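Local structure of 3,4-dihydroxy-2-butanone 4-phosphate synthase (Acinetobacter baumannii, 6MNZ) at residues 204-209 with 224-229; 250-255 with 291-296. The protein probably converts D-ribulose 5-phosphate to formate and 3,4-dihydroxy-2-butanone 4-phosphate for riboflavin biosynthesis, using magnesium or manganese. One frame throughout, in Å; residues are numbered along the deposited sequence.

Contact 1: residues 204-209 with 224-229; sequences QTVERL and YRYREI
Glu207 and Arg227 illustrate how a hydrogen-bonded antiparallel pair holds two strands together: the bond from Glu207 N to Arg227 O measures 2.8 Å and its return, from Arg227 N to Glu207 O, 2.7 Å. Ile229 N extends the pattern into the loop by donating to Thr205 O at 2.9 Å, and Leu209 N reaches Arg225 O at the other end. Between these bonds, Val206 faces Glu228 and Arg208 faces Tyr226 as non-hydrogen-bonded pairs.

This is a beta hairpin, strand 206-215 folding back on strand 220-228. Within this chain its first strand is outermost in the mixed sheet of the region related to GTP cyclohydrolase II, and its second pairs on its far edge with strand 235-239.

Apolar contacts gather on the face carrying Val206, Tyr226 and Glu228. Val206 CG1, anti to the backbone N (chi1 174°), meets Tyr226 CB at 3.7 Å, the side chains crossing at about a right angle, while Val206 CG2 reaches Glu228 CG at 3.8 Å. Helix 320-336 covers this face, with Ile333 against Tyr226 and Val329 against Glu228.

The charged side chains make further contacts. Arg208 NH2 lies 3.0 Å from Tyr224 CE1, near the plane of the ring, and guanidinium and ring planes are 52° apart. Tyr226 OH lies over one face of this guanidinium, and Asp336 ties both strands to one carboxylate, salt-bridged to Arg208 and hydrogen-bonded to Tyr226 OH. On the face of Glu207 and Arg227, Leu209 CD1 lies off centre over the Arg227 guanidinium; the Arg225 guanidinium forms a salt bridge with Asp210.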
# COMPACT_ATOMS: atom_id res chain seq x y z
N GLN A 204 16.85 -9.89 20.86
CA GLN A 204 15.70 -9.11 21.30
C GLN A 204 15.25 -8.22 20.15
O GLN A 204 15.85 -7.18 19.87
CB GLN A 204 16.04 -8.30 22.55
CG GLN A 204 14.81 -7.76 23.27
CD GLN A 204 15.14 -6.61 24.20
OE1 GLN A 204 15.84 -5.67 23.81
NE2 GLN A 204 14.48 -6.58 25.35
N THR A 205 14.28 -8.71 19.40
CA THR A 205 13.83 -8.04 18.18
C THR A 205 12.67 -7.09 18.42
O THR A 205 12.48 -6.17 17.63
CB THR A 205 13.44 -9.08 17.13
OG1 THR A 205 14.38 -10.16 17.15
CG2 THR A 205 13.45 -8.46 15.74
N VAL A 206 11.94 -7.24 19.53
CA VAL A 206 10.71 -6.49 19.77
C VAL A 206 10.91 -5.63 21.01
O VAL A 206 11.62 -6.03 21.94
CB VAL A 206 9.50 -7.43 19.95
CG1 VAL A 206 8.26 -6.63 20.34
CG2 VAL A 206 9.25 -8.23 18.67
N GLU A 207 10.40 -4.40 20.95
CA GLU A 207 10.42 -3.49 22.09
C GLU A 207 9.05 -2.85 22.26
O GLU A 207 8.45 -2.37 21.30
CB GLU A 207 11.49 -2.40 21.91
CG GLU A 207 11.51 -1.36 23.01
CD GLU A 207 12.36 -0.16 22.66
OE1 GLU A 207 13.03 -0.20 21.61
OE2 GLU A 207 12.16 0.91 23.28
N ARG A 208 8.64 -2.70 23.52
CA ARG A 208 7.40 -2.04 23.88
C ARG A 208 7.53 -0.52 23.78
O ARG A 208 8.60 0.06 24.00
CB ARG A 208 6.96 -2.43 25.29
CG ARG A 208 7.97 -2.13 26.37
CD ARG A 208 7.77 -3.03 27.58
NE ARG A 208 6.47 -2.79 28.21
CZ ARG A 208 6.00 -3.48 29.24
NH1 ARG A 208 6.71 -4.48 29.75
NH2 ARG A 208 4.94 -3.03 29.90
N LEU A 209 6.38 0.14 23.61
CA LEU A 209 6.32 1.58 23.43
C LEU A 209 5.69 2.28 24.63
O LEU A 209 6.30 3.18 25.21
CB LEU A 209 5.54 1.92 22.15
CG LEU A 209 6.12 1.47 20.81
CD1 LEU A 209 5.48 2.27 19.68
CD2 LEU A 209 7.63 1.64 20.77
N TYR A 224 -0.53 -2.81 25.62
CA TYR A 224 0.91 -2.77 25.39
C TYR A 224 1.16 -2.62 23.89
O TYR A 224 0.73 -3.46 23.10
CB TYR A 224 1.58 -4.03 25.94
CG TYR A 224 1.39 -4.23 27.43
CD1 TYR A 224 2.48 -4.26 28.29
CD2 TYR A 224 0.15 -4.56 27.95
CE1 TYR A 224 2.33 -4.56 29.63
CE2 TYR A 224 -0.03 -4.73 29.31
CZ TYR A 224 1.06 -4.73 30.15
OH TYR A 224 0.91 -4.99 31.49
N ARG A 225 1.73 -1.48 23.50
CA ARG A 225 2.17 -1.25 22.13
C ARG A 225 3.63 -1.65 21.96
O ARG A 225 4.50 -1.11 22.65
CB ARG A 225 1.97 0.22 21.74
CG ARG A 225 0.52 0.58 21.43
CD ARG A 225 0.29 2.09 21.47
NE ARG A 225 0.26 2.68 20.13
CZ ARG A 225 1.25 3.40 19.60
NH1 ARG A 225 2.34 3.68 20.30
NH2 ARG A 225 1.10 3.90 18.38
N TYR A 226 3.90 -2.51 20.98
CA TYR A 226 5.25 -2.98 20.70
C TYR A 226 5.66 -2.58 19.29
O TYR A 226 4.82 -2.38 18.41
CB TYR A 226 5.33 -4.50 20.84
CG TYR A 226 5.18 -4.98 22.27
CD1 TYR A 226 3.93 -5.23 22.81
CD2 TYR A 226 6.29 -5.18 23.07
CE1 TYR A 226 3.79 -5.79 24.06
CE2 TYR A 226 6.17 -5.77 24.32
CZ TYR A 226 4.91 -5.96 24.85
OH TYR A 226 4.78 -6.36 26.16
N ARG A 227 6.98 -2.47 19.08
CA ARG A 227 7.55 -2.32 17.76
C ARG A 227 8.73 -3.27 17.59
O ARG A 227 9.57 -3.40 18.48
CB ARG A 227 8.02 -0.87 17.53
CG ARG A 227 7.05 -0.03 16.71
CD ARG A 227 7.76 1.12 16.02
NE ARG A 227 8.24 2.13 16.96
CZ ARG A 227 7.58 3.24 17.28
NH1 ARG A 227 6.35 3.44 16.83
NH2 ARG A 227 8.12 4.10 18.13
N GLU A 228 8.84 -3.85 16.39
CA GLU A 228 9.93 -4.76 16.05
C GLU A 228 10.94 -4.06 15.15
O GLU A 228 10.63 -3.08 14.48
CB GLU A 228 9.41 -6.02 15.36
CG GLU A 228 10.47 -7.10 15.23
CD GLU A 228 9.98 -8.32 14.49
OE1 GLU A 228 9.27 -8.14 13.47
OE2 GLU A 228 10.57 -9.40 14.71
N ILE A 229 12.19 -4.53 15.24
CA ILE A 229 13.25 -4.02 14.38
C ILE A 229 12.77 -4.00 12.94
O ILE A 229 12.29 -5.02 12.42
CB ILE A 229 14.52 -4.88 14.52
CG1 ILE A 229 15.01 -4.90 15.97
CG2 ILE A 229 15.61 -4.38 13.58
CD1 ILE A 229 15.33 -3.53 16.55

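Contact 2: residues 250-255 with 291-296; sequences VRVHGF and VWIGQD. With SO4 (sulfate ion), chain D.
Val291 N donates to Arg251 O at 2.8 Å across this parallel strand pair; a weak bond of 3.4 Å from Ile293 N to His253 O follows where strand 290-292 gives way to loop. The Arg251 side chain leads away from the pair and holds a sulfate, probably from the crystallisation liquor, with O1 at the guanidinium edge bonded by both NH1 and NH2; Ser347 OG also binds the ion. Arg251 NE makes a weak bond to His253 ND1, and the stronger polar partner of the imidazole is Arg259, hydrogen-bonded to His253 NE2.

The imidazole and the Trp292 indole meet rim to rim, His253 CD2 lying 3.6 Å from Trp292 CZ3 and the planes 40° apart. Phe255 runs alongside the same indole, and its CD2 reaches Trp292 CH2 at 4.1 Å. Trp292 NE1 bonds to Asp300 of the second subunit, so the indole lies at the dimer interface. On the other face Val252 CG2 touches Val291 CG2 at 3.9 Å.

Those valines lie against helix 320-336, through Thr326 and Ile333. To one side of the pair runs strand 342-344, beside Val250; to the other, strand 235-239, bonded to Trp292 through Leu236.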
# COMPACT_ATOMS: atom_id res chain seq x y z
N VAL A 250 -4.01 -17.43 26.12
CA VAL A 250 -3.25 -16.69 25.12
C VAL A 250 -3.86 -16.94 23.75
O VAL A 250 -4.28 -18.06 23.43
CB VAL A 250 -1.76 -17.09 25.12
CG1 VAL A 250 -1.02 -16.40 23.99
CG2 VAL A 250 -1.14 -16.75 26.46
N ARG A 251 -3.89 -15.89 22.92
CA ARG A 251 -4.07 -16.04 21.48
C ARG A 251 -3.15 -15.06 20.77
O ARG A 251 -3.28 -13.85 20.94
CB ARG A 251 -5.52 -15.79 21.08
CG ARG A 251 -5.75 -15.83 19.57
CD ARG A 251 -6.94 -16.70 19.21
NE ARG A 251 -7.15 -16.76 17.77
CZ ARG A 251 -6.73 -17.75 16.99
NH1 ARG A 251 -6.17 -18.84 17.51
NH2 ARG A 251 -6.96 -17.70 15.68
N VAL A 252 -2.26 -15.59 19.93
CA VAL A 252 -1.62 -14.80 18.89
C VAL A 252 -2.54 -14.73 17.68
O VAL A 252 -3.02 -15.76 17.19
CB VAL A 252 -0.25 -15.40 18.52
CG1 VAL A 252 0.28 -14.76 17.24
CG2 VAL A 252 0.72 -15.22 19.67
N HIS A 253 -2.74 -13.52 17.15
CA HIS A 253 -3.88 -13.22 16.29
C HIS A 253 -3.40 -12.48 15.05
O HIS A 253 -2.85 -11.38 15.17
CB HIS A 253 -4.93 -12.39 17.03
CG HIS A 253 -6.30 -12.52 16.46
ND1 HIS A 253 -6.92 -13.74 16.31
CD2 HIS A 253 -7.06 -11.63 15.78
CE1 HIS A 253 -8.04 -13.59 15.63
NE2 HIS A 253 -8.18 -12.31 15.35
N GLY A 254 -3.63 -13.06 13.88
CA GLY A 254 -3.51 -12.36 12.61
C GLY A 254 -4.86 -12.21 11.93
O GLY A 254 -5.65 -13.15 11.88
N PHE A 255 -5.08 -11.03 11.35
CA PHE A 255 -6.37 -10.71 10.74
C PHE A 255 -6.70 -11.70 9.63
O PHE A 255 -5.82 -12.29 9.00
CB PHE A 255 -6.35 -9.29 10.18
CG PHE A 255 -7.68 -8.80 9.70
CD1 PHE A 255 -7.82 -8.27 8.43
CD2 PHE A 255 -8.74 -8.67 10.59
CE1 PHE A 255 -9.02 -7.73 8.01
CE2 PHE A 255 -9.95 -8.17 10.17
CZ PHE A 255 -10.10 -7.73 8.87
N VAL A 291 -2.49 -11.30 21.62
CA VAL A 291 -1.49 -10.61 20.82
C VAL A 291 -2.09 -10.22 19.48
O VAL A 291 -2.98 -10.90 18.95
CB VAL A 291 -0.22 -11.47 20.64
CG1 VAL A 291 0.93 -10.62 20.13
CG2 VAL A 291 0.14 -12.15 21.95
N TRP A 292 -1.51 -9.20 18.86
CA TRP A 292 -1.94 -8.73 17.55
C TRP A 292 -0.70 -8.36 16.75
O TRP A 292 0.09 -7.51 17.18
CB TRP A 292 -2.88 -7.52 17.68
CG TRP A 292 -3.32 -6.97 16.35
CD1 TRP A 292 -2.68 -6.04 15.60
CD2 TRP A 292 -4.58 -7.22 15.70
NE1 TRP A 292 -3.43 -5.73 14.49
CE2 TRP A 292 -4.60 -6.43 14.54
CE3 TRP A 292 -5.65 -8.07 15.96
CZ2 TRP A 292 -5.62 -6.53 13.59
CZ3 TRP A 292 -6.68 -8.14 15.04
CH2 TRP A 292 -6.64 -7.40 13.85
N ILE A 293 -0.53 -8.99 15.60
CA ILE A 293 0.59 -8.68 14.71
C ILE A 293 0.24 -7.44 13.91
O ILE A 293 -0.76 -7.42 13.18
CB ILE A 293 0.91 -9.86 13.78
CG1 ILE A 293 0.77 -11.22 14.46
CG2 ILE A 293 2.33 -9.70 13.24
CD1 ILE A 293 0.28 -12.33 13.52
N GLY A 294 1.15 -6.47 13.90
CA GLY A 294 1.05 -5.38 12.96
C GLY A 294 1.28 -5.86 11.54
O GLY A 294 2.16 -6.67 11.26
N GLN A 295 0.45 -5.36 10.62
CA GLN A 295 0.58 -5.61 9.20
C GLN A 295 0.64 -4.27 8.48
O GLN A 295 0.00 -3.30 8.91
CB GLN A 295 -0.61 -6.43 8.67
CG GLN A 295 -0.26 -7.81 8.15
CD GLN A 295 -1.45 -8.49 7.48
OE1 GLN A 295 -2.41 -8.88 8.15
NE2 GLN A 295 -1.47 -8.46 6.15
N ASP A 296 1.44 -4.20 7.42
CA ASP A 296 1.53 -2.96 6.66
C ASP A 296 0.17 -2.57 6.08
O ASP A 296 -0.20 -1.39 6.12
CB ASP A 296 2.55 -3.10 5.53
CG ASP A 296 3.94 -3.36 6.05
OD1 ASP A 296 4.35 -2.67 7.01
OD2 ASP A 296 4.59 -4.32 5.57
S SO4 D . -6.85 -21.09 14.68
O1 SO4 D . -5.61 -20.33 14.72
O2 SO4 D . -7.19 -21.54 16.02
O3 SO4 D . -7.92 -20.25 14.16
O4 SO4 D . -6.68 -22.25 13.81

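Overall arrangement
Both contacts belong to one mixed sheet of the region related to GTP cyclohydrolase II, and they show how a single sheet can combine two kinds of strand pairing. Contact 1 comes first along the chain, an antiparallel hairpin at the sheet's margin; contact 2 follows, a parallel pair further in, made by strands that are far apart in sequence. Their centres are 13 Å apart and their nearest atoms about 7 Å, with strand 235-239 bridging the gap between 220-228 and 290-292. Helix 320-336 packs against both. The side chain of Glu228 in contact 1 is about 11 Å from that of Arg140, predicted to bind D-ribulose 5-phosphate, whereas contact 2, away from such sites, reaches the second subunit.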